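Local coordinates for protein alcohol dehydrogenase, zinc-containing (Streptococcus pneumoniae serotype 2, PDB 5YLN) that binds zinc and probably catalyses the NAD+-dependent oxidation of alcohols to aldehydes or ketones, together with the reverse reaction, at residues A[65-70]-A[144-149]; A[136-141]-A[300-305]; A[208-213]-A[218-223]. All blocks are in the same frame, centred on the assembly; numbering follows the deposited sequence.

Contact 1 (A[65-70]-A[144-149])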
ATOM      1  N   GLU A  65      24.054   3.926  14.438  1.00 36.29           N
ATOM      2  CA  GLU A  65      24.708   2.919  13.602  1.00 34.97           C
ATOM      3  C   GLU A  65      26.069   2.596  14.197  1.00 39.84           C
ATOM      4  O   GLU A  65      26.788   3.508  14.630  1.00 32.41           O
ATOM      5  CB  GLU A  65      24.882   3.409  12.165  1.00 28.47           C
ATOM      6  CG  GLU A  65      23.569   3.874  11.471  1.00 29.65           C
ATOM      7  CD  GLU A  65      23.852   4.751  10.274  1.00 33.78           C
ATOM      8  OE1 GLU A  65      24.097   4.210   9.181  1.00 41.29           O
ATOM      9  OE2 GLU A  65      23.911   5.992  10.436  1.00 44.77           O
ATOM     10  N   GLY A  66      26.426   1.305  14.223  1.00 29.89           N
ATOM     11  CA  GLY A  66      27.771   0.963  14.686  1.00 28.27           C
ATOM     12  C   GLY A  66      28.047  -0.514  14.922  1.00 35.24           C
ATOM     13  O   GLY A  66      27.126  -1.341  14.965  1.00 30.98           O
ATOM     14  N   ILE A  67      29.345  -0.835  15.046  1.00 33.98           N
ATOM     15  CA  ILE A  67      29.851  -2.107  15.545  1.00 38.14           C
ATOM     16  C   ILE A  67      30.712  -1.809  16.768  1.00 38.67           C
ATOM     17  O   ILE A  67      31.257  -0.705  16.931  1.00 38.29           O
ATOM     18  CB  ILE A  67      30.688  -2.881  14.500  1.00 36.66           C
ATOM     19  CG1 ILE A  67      31.854  -2.010  14.005  1.00 35.35           C
ATOM     20  CG2 ILE A  67      29.840  -3.369  13.347  1.00 28.60           C
ATOM     21  CD1 ILE A  67      32.960  -2.780  13.285  1.00 40.97           C
ATOM     22  N   GLY A  68      30.855  -2.816  17.617  1.00 34.09           N
ATOM     23  CA  GLY A  68      31.696  -2.672  18.785  1.00 43.31           C
ATOM     24  C   GLY A  68      32.002  -3.992  19.457  1.00 41.56           C
ATOM     25  O   GLY A  68      31.844  -5.064  18.870  1.00 33.76           O
ATOM     26  N   ILE A  69      32.450  -3.888  20.705  1.00 39.28           N
ATOM     27  CA  ILE A  69      32.898  -5.022  21.507  1.00 34.54           C
ATOM     28  C   ILE A  69      32.185  -4.972  22.849  1.00 39.00           C
ATOM     29  O   ILE A  69      32.212  -3.936  23.526  1.00 33.39           O
ATOM     30  CB  ILE A  69      34.432  -5.005  21.681  1.00 37.43           C
ATOM     31  CG1 ILE A  69      35.099  -5.306  20.331  1.00 37.74           C
ATOM     32  CG2 ILE A  69      34.880  -5.980  22.780  1.00 32.64           C
ATOM     33  CD1 ILE A  69      36.584  -5.165  20.340  1.00 47.63           C
ATOM     34  N   VAL A  70      31.512  -6.077  23.210  1.00 31.41           N
ATOM     35  CA  VAL A  70      30.801  -6.152  24.481  1.00 30.26           C
ATOM     36  C   VAL A  70      31.786  -5.967  25.625  1.00 41.88           C
ATOM     37  O   VAL A  70      32.834  -6.625  25.678  1.00 36.72           O
ATOM     38  CB  VAL A  70      30.049  -7.487  24.600  1.00 33.97           C
ATOM     39  CG1 VAL A  70      29.418  -7.610  25.959  1.00 30.17           C
ATOM     40  CG2 VAL A  70      28.984  -7.613  23.501  1.00 31.86           C
ATOM     41  N   LEU A 144      33.507 -10.492   6.883  1.00 66.33           N
ATOM     42  CA  LEU A 144      33.056  -9.197   6.409  1.00 56.59           C
ATOM     43  C   LEU A 144      33.916  -8.075   6.975  1.00 44.20           C
ATOM     44  O   LEU A 144      34.400  -8.139   8.108  1.00 47.69           O
ATOM     45  CB  LEU A 144      31.583  -8.973   6.767  1.00 63.43           C
ATOM     46  CG  LEU A 144      30.562  -9.869   6.054  1.00 68.02           C
ATOM     47  CD1 LEU A 144      29.131  -9.434   6.359  1.00 68.61           C
ATOM     48  CD2 LEU A 144      30.815  -9.895   4.548  1.00 68.18           C
ATOM     49  N   SER A 145      34.106  -7.048   6.159  1.00 37.40           N
ATOM     50  CA  SER A 145      34.810  -5.843   6.568  1.00 42.80           C
ATOM     51  C   SER A 145      33.956  -5.002   7.520  1.00 41.79           C
ATOM     52  O   SER A 145      32.721  -5.011   7.463  1.00 36.15           O
ATOM     53  CB  SER A 145      35.180  -5.009   5.343  1.00 41.00           C
ATOM     54  OG  SER A 145      34.007  -4.434   4.783  1.00 41.99           O
ATOM     55  N   ASP A 146      34.645  -4.266   8.400  1.00 40.95           N
ATOM     56  CA  ASP A 146      33.983  -3.361   9.340  1.00 41.01           C
ATOM     57  C   ASP A 146      33.079  -2.369   8.617  1.00 30.97           C
ATOM     58  O   ASP A 146      31.963  -2.100   9.064  1.00 40.32           O
ATOM     59  CB  ASP A 146      35.030  -2.611  10.161  1.00 42.25           C
ATOM     60  CG  ASP A 146      35.715  -3.488  11.220  1.00 50.27           C
ATOM     61  OD1 ASP A 146      35.428  -4.706  11.317  1.00 50.46           O
ATOM     62  OD2 ASP A 146      36.539  -2.933  11.981  1.00 52.34           O
ATOM     63  N   GLU A 147      33.533  -1.849   7.478  1.00 32.45           N
ATOM     64  CA  GLU A 147      32.746  -0.861   6.751  1.00 37.77           C
ATOM     65  C   GLU A 147      31.444  -1.463   6.253  1.00 38.11           C
ATOM     66  O   GLU A 147      30.402  -0.800   6.266  1.00 37.57           O
ATOM     67  CB  GLU A 147      33.558  -0.295   5.584  1.00 42.56           C
ATOM     68  CG  GLU A 147      34.740   0.580   6.000  1.00 57.94           C
ATOM     69  CD  GLU A 147      35.865  -0.208   6.654  1.00 66.55           C
ATOM     70  OE1 GLU A 147      36.292   0.185   7.758  1.00 69.11           O
ATOM     71  OE2 GLU A 147      36.309  -1.226   6.076  1.00 64.88           O
ATOM     72  N   ALA A 148      31.481  -2.723   5.813  1.00 34.49           N
ATOM     73  CA  ALA A 148      30.255  -3.371   5.375  1.00 34.30           C
ATOM     74  C   ALA A 148      29.343  -3.672   6.558  1.00 37.03           C
ATOM     75  O   ALA A 148      28.119  -3.547   6.450  1.00 35.86           O
ATOM     76  CB  ALA A 148      30.571  -4.651   4.602  1.00 42.65           C
ATOM     77  N   LEU A 149      29.918  -4.047   7.702  1.00 34.53           N
ATOM     78  CA  LEU A 149      29.076  -4.368   8.850  1.00 28.97           C
ATOM     79  C   LEU A 149      28.360  -3.136   9.393  1.00 29.37           C
ATOM     80  O   LEU A 149      27.198  -3.229   9.804  1.00 30.78           O
ATOM     81  CB  LEU A 149      29.912  -5.032   9.943  1.00 33.35           C
ATOM     82  CG  LEU A 149      30.398  -6.436   9.576  1.00 34.02           C
ATOM     83  CD1 LEU A 149      31.512  -6.903  10.530  1.00 32.38           C
ATOM     84  CD2 LEU A 149      29.196  -7.435   9.544  1.00 26.29           C
TER
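I67 meets D146 and L149 with two different branches of its side chain, joining strand 66-72 in the mixed sheet of the GroES-like fold to the first turn of helix 146-151. The longer branch ends on the carboxylate of D146: I67 CD1 stands 3.5 Å from D146 CG, and nearly all of that separation is height above the carboxylate plane, about 3.5 Å. The methyl therefore sits over the flat face of the carboxylate, directly above D146 CG. The shorter branch goes to the helix surface, with I67 CG2 packed 3.8 Å from L149 CB. Placing I67 CG1 between the backbone N and the carbonyl carbon (chi1 56°) while chi2 stays extended is what gives each branch its own target.

The oxygens of D146 are engaged outside the two segments: OD1 in a salt bridge to K85, OD2 in one to K38, both lysines lying on strands next to 66-72. These charges probably favour the ionised carboxylate, and with one bridge to each oxygen they probably restrict its rotation and so keep its face toward the methyl. The L149 side chain packs in turn on L306 of helix 302-310. I67 is fixed by backbone hydrogen bonds to V37 and K38. The helix start is set by S145 at the N-cap, whose OG accepts from A148 N at 3.2 Å with an N-H...O angle of 155°.

Contact 2 (A[136-141]-A[300-305])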
ATOM      1  N   THR A 136      19.139  -7.257  20.180  1.00 40.83           N
ATOM      2  CA  THR A 136      19.604  -6.067  19.484  1.00 39.44           C
ATOM      3  C   THR A 136      21.002  -6.228  18.908  1.00 37.19           C
ATOM      4  O   THR A 136      21.348  -5.523  17.954  1.00 36.34           O
ATOM      5  CB  THR A 136      19.545  -4.863  20.445  1.00 36.94           C
ATOM      6  OG1 THR A 136      18.201  -4.756  20.939  1.00 34.36           O
ATOM      7  CG2 THR A 136      19.949  -3.518  19.775  1.00 31.57           C
ATOM      8  N   LEU A 137      21.791  -7.167  19.422  1.00 36.81           N
ATOM      9  CA  LEU A 137      23.157  -7.407  18.971  1.00 34.74           C
ATOM     10  C   LEU A 137      23.215  -8.623  18.050  1.00 35.15           C
ATOM     11  O   LEU A 137      22.417  -9.551  18.174  1.00 30.31           O
ATOM     12  CB  LEU A 137      24.082  -7.631  20.170  1.00 29.76           C
ATOM     13  CG  LEU A 137      24.170  -6.515  21.207  1.00 39.74           C
ATOM     14  CD1 LEU A 137      25.155  -6.895  22.317  1.00 38.13           C
ATOM     15  CD2 LEU A 137      24.613  -5.233  20.526  1.00 35.24           C
ATOM     16  N   TYR A 138      24.179  -8.611  17.134  1.00 32.78           N
ATOM     17  CA  TYR A 138      24.455  -9.745  16.258  1.00 32.19           C
ATOM     18  C   TYR A 138      25.941 -10.054  16.271  1.00 41.54           C
ATOM     19  O   TYR A 138      26.770  -9.146  16.141  1.00 39.44           O
ATOM     20  CB  TYR A 138      23.992  -9.473  14.830  1.00 41.49           C
ATOM     21  CG  TYR A 138      22.497  -9.389  14.716  1.00 47.27           C
ATOM     22  CD1 TYR A 138      21.734 -10.534  14.505  1.00 38.75           C
ATOM     23  CD2 TYR A 138      21.842  -8.172  14.849  1.00 47.90           C
ATOM     24  CE1 TYR A 138      20.369 -10.464  14.409  1.00 45.75           C
ATOM     25  CE2 TYR A 138      20.477  -8.091  14.755  1.00 47.86           C
ATOM     26  CZ  TYR A 138      19.742  -9.242  14.537  1.00 47.82           C
ATOM     27  OH  TYR A 138      18.374  -9.180  14.444  1.00 53.50           O
ATOM     28  N   HIS A 139      26.275 -11.335  16.409  1.00 42.22           N
ATOM     29  CA  HIS A 139      27.664 -11.747  16.322  1.00 37.48           C
ATOM     30  C   HIS A 139      28.200 -11.477  14.921  1.00 32.53           C
ATOM     31  O   HIS A 139      27.523 -11.746  13.931  1.00 33.57           O
ATOM     32  CB  HIS A 139      27.788 -13.234  16.669  1.00 40.67           C
ATOM     33  CG  HIS A 139      27.583 -13.532  18.122  1.00 35.38           C
ATOM     34  ND1 HIS A 139      28.517 -13.202  19.085  1.00 36.93           N
ATOM     35  CD2 HIS A 139      26.555 -14.121  18.775  1.00 35.10           C
ATOM     36  CE1 HIS A 139      28.072 -13.582  20.268  1.00 38.04           C
ATOM     37  NE2 HIS A 139      26.884 -14.141  20.108  1.00 42.13           N
ATOM     38  N   THR A 140      29.416 -10.919  14.835  1.00 34.66           N
ATOM     39  CA  THR A 140      29.755 -10.584  13.455  1.00 42.66           C
ATOM     40  C   THR A 140      30.564 -11.704  12.792  1.00 57.08           C
ATOM     41  O   THR A 140      31.465 -12.279  13.417  1.00 52.07           O
ATOM     42  CB  THR A 140      30.554  -9.289  13.386  1.00 38.67           C
ATOM     43  OG1 THR A 140      31.710  -9.384  14.232  1.00 44.55           O
ATOM     44  CG2 THR A 140      29.695  -8.104  13.827  1.00 37.74           C
ATOM     45  N   PRO A 141      30.263 -12.023  11.530  1.00 65.03           N
ATOM     46  CA  PRO A 141      31.105 -12.972  10.789  1.00 68.03           C
ATOM     47  C   PRO A 141      32.480 -12.377  10.536  1.00 70.55           C
ATOM     48  O   PRO A 141      32.612 -11.186  10.245  1.00 74.31           O
ATOM     49  CB  PRO A 141      30.339 -13.185   9.475  1.00 66.24           C
ATOM     50  CG  PRO A 141      28.954 -12.662   9.718  1.00 67.07           C
ATOM     51  CD  PRO A 141      29.102 -11.575  10.743  1.00 64.76           C
ATOM     52  N   ASN A 300      14.595  -7.054  11.102  1.00 39.71           N
ATOM     53  CA  ASN A 300      14.377  -8.492  11.190  1.00 27.31           C
ATOM     54  C   ASN A 300      15.123  -9.264  10.094  1.00 30.82           C
ATOM     55  O   ASN A 300      15.393 -10.459  10.263  1.00 31.81           O
ATOM     56  CB  ASN A 300      12.875  -8.797  11.148  1.00 40.78           C
ATOM     57  CG  ASN A 300      12.203  -8.248   9.911  1.00 45.93           C
ATOM     58  OD1 ASN A 300      12.366  -7.084   9.565  1.00 56.90           O
ATOM     59  ND2 ASN A 300      11.460  -9.095   9.227  1.00 46.64           N
ATOM     60  N   THR A 301      15.487  -8.613   8.984  1.00 38.76           N
ATOM     61  CA  THR A 301      16.197  -9.296   7.903  1.00 34.93           C
ATOM     62  C   THR A 301      17.707  -9.337   8.094  1.00 31.51           C
ATOM     63  O   THR A 301      18.378 -10.018   7.311  1.00 35.34           O
ATOM     64  CB  THR A 301      15.906  -8.647   6.534  1.00 36.04           C
ATOM     65  OG1 THR A 301      16.416  -7.307   6.511  1.00 39.35           O
ATOM     66  CG2 THR A 301      14.398  -8.635   6.235  1.00 26.14           C
ATOM     67  N   THR A 302      18.251  -8.631   9.095  1.00 34.12           N
ATOM     68  CA  THR A 302      19.696  -8.623   9.347  1.00 26.44           C
ATOM     69  C   THR A 302      20.364  -9.997   9.248  1.00 34.31           C
ATOM     70  O   THR A 302      21.420 -10.091   8.604  1.00 38.77           O
ATOM     71  CB  THR A 302      19.980  -7.984  10.717  1.00 29.05           C
ATOM     72  OG1 THR A 302      19.442  -6.658  10.756  1.00 38.71           O
ATOM     73  CG2 THR A 302      21.496  -7.920  10.977  1.00 31.47           C
ATOM     74  N   PRO A 303      19.825 -11.087   9.821  1.00 38.36           N
ATOM     75  CA  PRO A 303      20.452 -12.408   9.593  1.00 41.50           C
ATOM     76  C   PRO A 303      20.505 -12.823   8.130  1.00 38.21           C
ATOM     77  O   PRO A 303      21.502 -13.410   7.680  1.00 31.67           O
ATOM     78  CB  PRO A 303      19.558 -13.370  10.393  1.00 39.12           C
ATOM     79  CG  PRO A 303      18.882 -12.524  11.392  1.00 40.80           C
ATOM     80  CD  PRO A 303      18.687 -11.184  10.752  1.00 42.34           C
ATOM     81  N   GLN A 304      19.433 -12.568   7.379  1.00 31.41           N
ATOM     82  CA  GLN A 304      19.417 -12.945   5.969  1.00 32.60           C
ATOM     83  C   GLN A 304      20.402 -12.098   5.166  1.00 36.58           C
ATOM     84  O   GLN A 304      21.067 -12.603   4.252  1.00 37.27           O
ATOM     85  CB  GLN A 304      17.991 -12.833   5.413  1.00 32.42           C
ATOM     86  CG  GLN A 304      17.852 -13.140   3.918  1.00 39.56           C
ATOM     87  CD  GLN A 304      16.442 -12.842   3.356  1.00 49.35           C
ATOM     88  OE1 GLN A 304      15.696 -12.009   3.892  1.00 48.97           O
ATOM     89  NE2 GLN A 304      16.086 -13.526   2.260  1.00 38.60           N
ATOM     90  N   LEU A 305      20.530 -10.815   5.510  1.00 32.75           N
ATOM     91  CA  LEU A 305      21.485  -9.963   4.808  1.00 33.63           C
ATOM     92  C   LEU A 305      22.911 -10.360   5.131  1.00 25.98           C
ATOM     93  O   LEU A 305      23.779 -10.317   4.258  1.00 30.92           O
ATOM     94  CB  LEU A 305      21.266  -8.485   5.156  1.00 32.59           C
ATOM     95  CG  LEU A 305      19.968  -7.808   4.710  1.00 34.62           C
ATOM     96  CD1 LEU A 305      19.830  -6.455   5.417  1.00 33.02           C
ATOM     97  CD2 LEU A 305      19.936  -7.631   3.211  1.00 29.14           C
TER
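Two first torsions bring Y138 and T302 together. In Y138 the CG lies beside the backbone N, opposite the carbonyl carbon (chi1 -68°), and the second torsion turns the ring across the side-chain direction, so that a broad face meets the helix. In T302 the hydroxyl takes the position beside the backbone N (chi1 -58°), and the same torsion puts CG2 anti to that N, over the ring. The contact joins strand 137-139, in the mixed sheet of the GroES-like fold, to the N-terminal part of helix 302-310.

The central interaction is a CH-pi contact. T302 CG2 is 3.9 Å from the centroid of the Y138 ring and only 13° off the ring normal, hence above the middle of the face. A small offset toward the CD2-CE2 bond remains, with T302 CG2 at 3.9 Å from both Y138 CD2 and Y138 CE2. T302 CB adds a second touch, 4.0 Å from Y138 CZ. No hydrogen bond crosses between the segments, so the fit rests on van der Waals and CH-pi contact.

The rotation of T302 is supported from its polar side, because OG1 hydrogen-bonds the carbonyl of T299 just before the segment. The T302 side chain also touches L87, the residue of strand 85-88 with which Y138 is hydrogen-bonded through the backbone. The structural zinc site is not part of this contact: the Y138 side chain is about 12 Å from the bound zinc ion. The next helix residue extends the apolar patch, its exposed proline ring meeting the tyrosine at a slant with P303 CG 3.9 Å from Y138 CE1.

Contact 3 (A[208-213]-A[218-223])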
ATOM      1  N   ARG A 208      26.050  11.837  -8.751  1.00 45.97           N
ATOM      2  CA  ARG A 208      25.393  10.746  -8.039  1.00 36.44           C
ATOM      3  C   ARG A 208      24.817   9.709  -9.008  1.00 37.32           C
ATOM      4  O   ARG A 208      24.897   8.496  -8.748  1.00 34.59           O
ATOM      5  CB  ARG A 208      24.317  11.317  -7.110  1.00 32.06           C
ATOM      6  CG  ARG A 208      24.884  12.248  -6.002  1.00 31.67           C
ATOM      7  CD  ARG A 208      23.927  12.379  -4.812  1.00 36.98           C
ATOM      8  NE  ARG A 208      22.704  13.091  -5.192  1.00 45.22           N
ATOM      9  CZ  ARG A 208      22.574  14.422  -5.186  1.00 55.50           C
ATOM     10  NH1 ARG A 208      23.595  15.197  -4.812  1.00 57.62           N
ATOM     11  NH2 ARG A 208      21.420  14.989  -5.556  1.00 44.51           N
ATOM     12  N   LEU A 209      24.256  10.158 -10.142  1.00 36.20           N
ATOM     13  CA  LEU A 209      23.762   9.209 -11.141  1.00 41.02           C
ATOM     14  C   LEU A 209      24.895   8.359 -11.718  1.00 38.29           C
ATOM     15  O   LEU A 209      24.728   7.151 -11.922  1.00 39.52           O
ATOM     16  CB  LEU A 209      23.008   9.940 -12.259  1.00 40.35           C
ATOM     17  CG  LEU A 209      21.613  10.507 -11.933  1.00 40.98           C
ATOM     18  CD1 LEU A 209      21.031  11.286 -13.120  1.00 32.39           C
ATOM     19  CD2 LEU A 209      20.647   9.430 -11.480  1.00 37.76           C
ATOM     20  N   GLU A 210      26.056   8.970 -11.978  1.00 46.64           N
ATOM     21  CA  GLU A 210      27.210   8.213 -12.453  1.00 44.57           C
ATOM     22  C   GLU A 210      27.642   7.166 -11.435  1.00 35.75           C
ATOM     23  O   GLU A 210      27.971   6.035 -11.802  1.00 37.37           O
ATOM     24  CB  GLU A 210      28.373   9.156 -12.773  1.00 45.85           C
ATOM     25  CG  GLU A 210      28.333   9.725 -14.178  1.00 44.77           C
ATOM     26  CD  GLU A 210      28.409   8.643 -15.252  1.00 60.34           C
ATOM     27  OE1 GLU A 210      29.408   7.883 -15.286  1.00 64.75           O
ATOM     28  OE2 GLU A 210      27.465   8.551 -16.066  1.00 61.65           O
ATOM     29  N   THR A 211      27.653   7.523 -10.152  1.00 33.70           N
ATOM     30  CA  THR A 211      27.948   6.530  -9.123  1.00 33.45           C
ATOM     31  C   THR A 211      26.893   5.418  -9.129  1.00 38.24           C
ATOM     32  O   THR A 211      27.214   4.244  -8.918  1.00 36.04           O
ATOM     33  CB  THR A 211      28.027   7.213  -7.751  1.00 32.24           C
ATOM     34  OG1 THR A 211      29.067   8.200  -7.751  1.00 44.85           O
ATOM     35  CG2 THR A 211      28.306   6.194  -6.643  1.00 42.08           C
ATOM     36  N   ALA A 212      25.629   5.768  -9.392  1.00 33.78           N
ATOM     37  CA  ALA A 212      24.573   4.757  -9.396  1.00 36.05           C
ATOM     38  C   ALA A 212      24.821   3.709 -10.477  1.00 30.14           C
ATOM     39  O   ALA A 212      24.691   2.505 -10.233  1.00 32.12           O
ATOM     40  CB  ALA A 212      23.209   5.420  -9.585  1.00 33.50           C
ATOM     41  N   LEU A 213      25.187   4.156 -11.682  1.00 33.53           N
ATOM     42  CA  LEU A 213      25.574   3.221 -12.734  1.00 39.55           C
ATOM     43  C   LEU A 213      26.747   2.353 -12.293  1.00 42.20           C
ATOM     44  O   LEU A 213      26.773   1.150 -12.574  1.00 46.67           O
ATOM     45  CB  LEU A 213      25.914   3.981 -14.016  1.00 41.97           C
ATOM     46  CG  LEU A 213      24.784   4.787 -14.677  1.00 39.27           C
ATOM     47  CD1 LEU A 213      25.290   5.511 -15.928  1.00 36.59           C
ATOM     48  CD2 LEU A 213      23.606   3.910 -15.025  1.00 38.71           C
ATOM     49  N   THR A 218      20.911   0.153 -14.244  1.00 34.33           N
ATOM     50  CA  THR A 218      20.930  -0.103 -15.681  1.00 29.09           C
ATOM     51  C   THR A 218      20.740   1.159 -16.499  1.00 29.95           C
ATOM     52  O   THR A 218      21.270   1.240 -17.612  1.00 32.62           O
ATOM     53  CB  THR A 218      19.863  -1.143 -16.053  1.00 31.86           C
ATOM     54  OG1 THR A 218      18.549  -0.597 -15.868  1.00 35.80           O
ATOM     55  CG2 THR A 218      20.016  -2.399 -15.161  1.00 31.47           C
ATOM     56  N   HIS A 219      20.004   2.151 -15.977  1.00 35.71           N
ATOM     57  CA  HIS A 219      19.812   3.441 -16.637  1.00 30.36           C
ATOM     58  C   HIS A 219      19.821   4.567 -15.618  1.00 34.29           C
ATOM     59  O   HIS A 219      19.468   4.381 -14.449  1.00 32.55           O
ATOM     60  CB  HIS A 219      18.480   3.554 -17.385  1.00 32.23           C
ATOM     61  CG  HIS A 219      18.171   2.392 -18.269  1.00 41.39           C
ATOM     62  ND1 HIS A 219      17.955   1.118 -17.778  1.00 40.48           N
ATOM     63  CD2 HIS A 219      18.044   2.308 -19.615  1.00 40.14           C
ATOM     64  CE1 HIS A 219      17.720   0.299 -18.788  1.00 41.63           C
ATOM     65  NE2 HIS A 219      17.763   0.995 -19.912  1.00 42.20           N
ATOM     66  N   LYS A 220      20.180   5.751 -16.087  1.00 35.07           N
ATOM     67  CA  LYS A 220      20.045   6.964 -15.302  1.00 40.95           C
ATOM     68  C   LYS A 220      19.078   7.903 -16.001  1.00 42.35           C
ATOM     69  O   LYS A 220      19.008   7.951 -17.234  1.00 43.86           O
ATOM     70  CB  LYS A 220      21.392   7.674 -15.097  1.00 40.10           C
ATOM     71  CG  LYS A 220      22.047   8.174 -16.389  1.00 41.00           C
ATOM     72  CD  LYS A 220      23.363   8.903 -16.096  1.00 38.90           C
ATOM     73  CE  LYS A 220      24.074   9.280 -17.390  1.00 42.19           C
ATOM     74  NZ  LYS A 220      25.310  10.070 -17.099  1.00 50.96           N
ATOM     75  N   VAL A 221      18.335   8.654 -15.201  1.00 40.10           N
ATOM     76  CA  VAL A 221      17.436   9.676 -15.722  1.00 35.51           C
ATOM     77  C   VAL A 221      17.625  10.908 -14.860  1.00 34.32           C
ATOM     78  O   VAL A 221      17.497  10.826 -13.637  1.00 36.36           O
ATOM     79  CB  VAL A 221      15.965   9.227 -15.697  1.00 42.61           C
ATOM     80  CG1 VAL A 221      15.053  10.373 -16.117  1.00 38.53           C
ATOM     81  CG2 VAL A 221      15.767   8.006 -16.593  1.00 42.77           C
ATOM     82  N   ASN A 222      17.958  12.035 -15.481  1.00 37.84           N
ATOM     83  CA  ASN A 222      18.127  13.279 -14.748  1.00 40.21           C
ATOM     84  C   ASN A 222      16.763  13.952 -14.632  1.00 45.02           C
ATOM     85  O   ASN A 222      16.077  14.158 -15.639  1.00 46.55           O
ATOM     86  CB  ASN A 222      19.141  14.188 -15.441  1.00 45.03           C
ATOM     87  CG  ASN A 222      19.657  15.292 -14.525  1.00 45.63           C
ATOM     88  OD1 ASN A 222      18.883  16.025 -13.922  1.00 45.02           O
ATOM     89  ND2 ASN A 222      20.968  15.381 -14.388  1.00 44.72           N
ATOM     90  N   SER A 223      16.359  14.275 -13.408  1.00 52.20           N
ATOM     91  CA  SER A 223      15.025  14.802 -13.158  1.00 51.17           C
ATOM     92  C   SER A 223      14.959  16.321 -13.264  1.00 49.79           C
ATOM     93  O   SER A 223      13.988  16.922 -12.790  1.00 47.02           O
ATOM     94  CB  SER A 223      14.532  14.347 -11.785  1.00 48.02           C
ATOM     95  OG  SER A 223      15.507  14.610 -10.795  1.00 55.54           O
TER
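Helix 208-213 runs nearly antiparallel to strand 219-222, with 167° between their N-to-C directions and a closest axial approach of 8.3 Å, as expected where a helix of a Rossmann-type beta-alpha-beta unit turns back into the next strand. K220 carries much of the interface, using its length. Its CB meets L209 CB at 4.0 Å, and farther out its CD lies 3.9 Å from L213 CD1 and 4.0 Å from L209 CB, so two leucines one helical turn apart both pack against the aliphatic part of the lysine, meeting at its CD. With K220 CG between the backbone N and the carbonyl carbon (chi1 63°) and the chain extended beyond it, the amine is carried up the side of the helix to E210.

There K220 NZ gives a 2.8 Å salt-bridging hydrogen bond to E210 OE2, on the anti lone pair of that oxygen. The glutamate leaves its backbone pointing away from the strand and reaches the amine by a bend at chi2 (-61°). D206 binds the same amine, so two carboxylates share the charge and would be expected to keep it protonated. Deeper in, L209 CD1 rests 3.6 Å from V221 O. At the outer edge, L213 CD2 packs against the strand backbone 3.9 Å from H219 C.

Strand 219-222 is an outermost strand of the six-stranded parallel sheet within this chain, paired with strand 198-203 through H219 and V221. L209 reaches M201 and D203 of that inner strand, A212 packs on helix 182-191, and V221 turns to the other side of the sheet to meet helix 226-236.

Overall arrangement
Contacts 1 and 2 are neighbours, with centres 11 Å apart. L149 CD1 packs 3.8 Å from T140 CB, and both contacts reach the same mixed sheet; helix 302-310, a partner in contact 2, also supports L149 of contact 1. Contact 3 stands apart in the parallel Rossmann sheet, about 15 Å from contact 1 and 17 Å from contact 2 between nearest atoms; along the chain it is nested within the loop closed by contact 2. Burial and chemistry differ accordingly. Contact 1 is buried, an isoleucine divided between a carboxylate face and a leucine; contact 2 is partly buried and apolar, built on a ring face; contact 3, also partly buried, alone has a salt bridge between its segments.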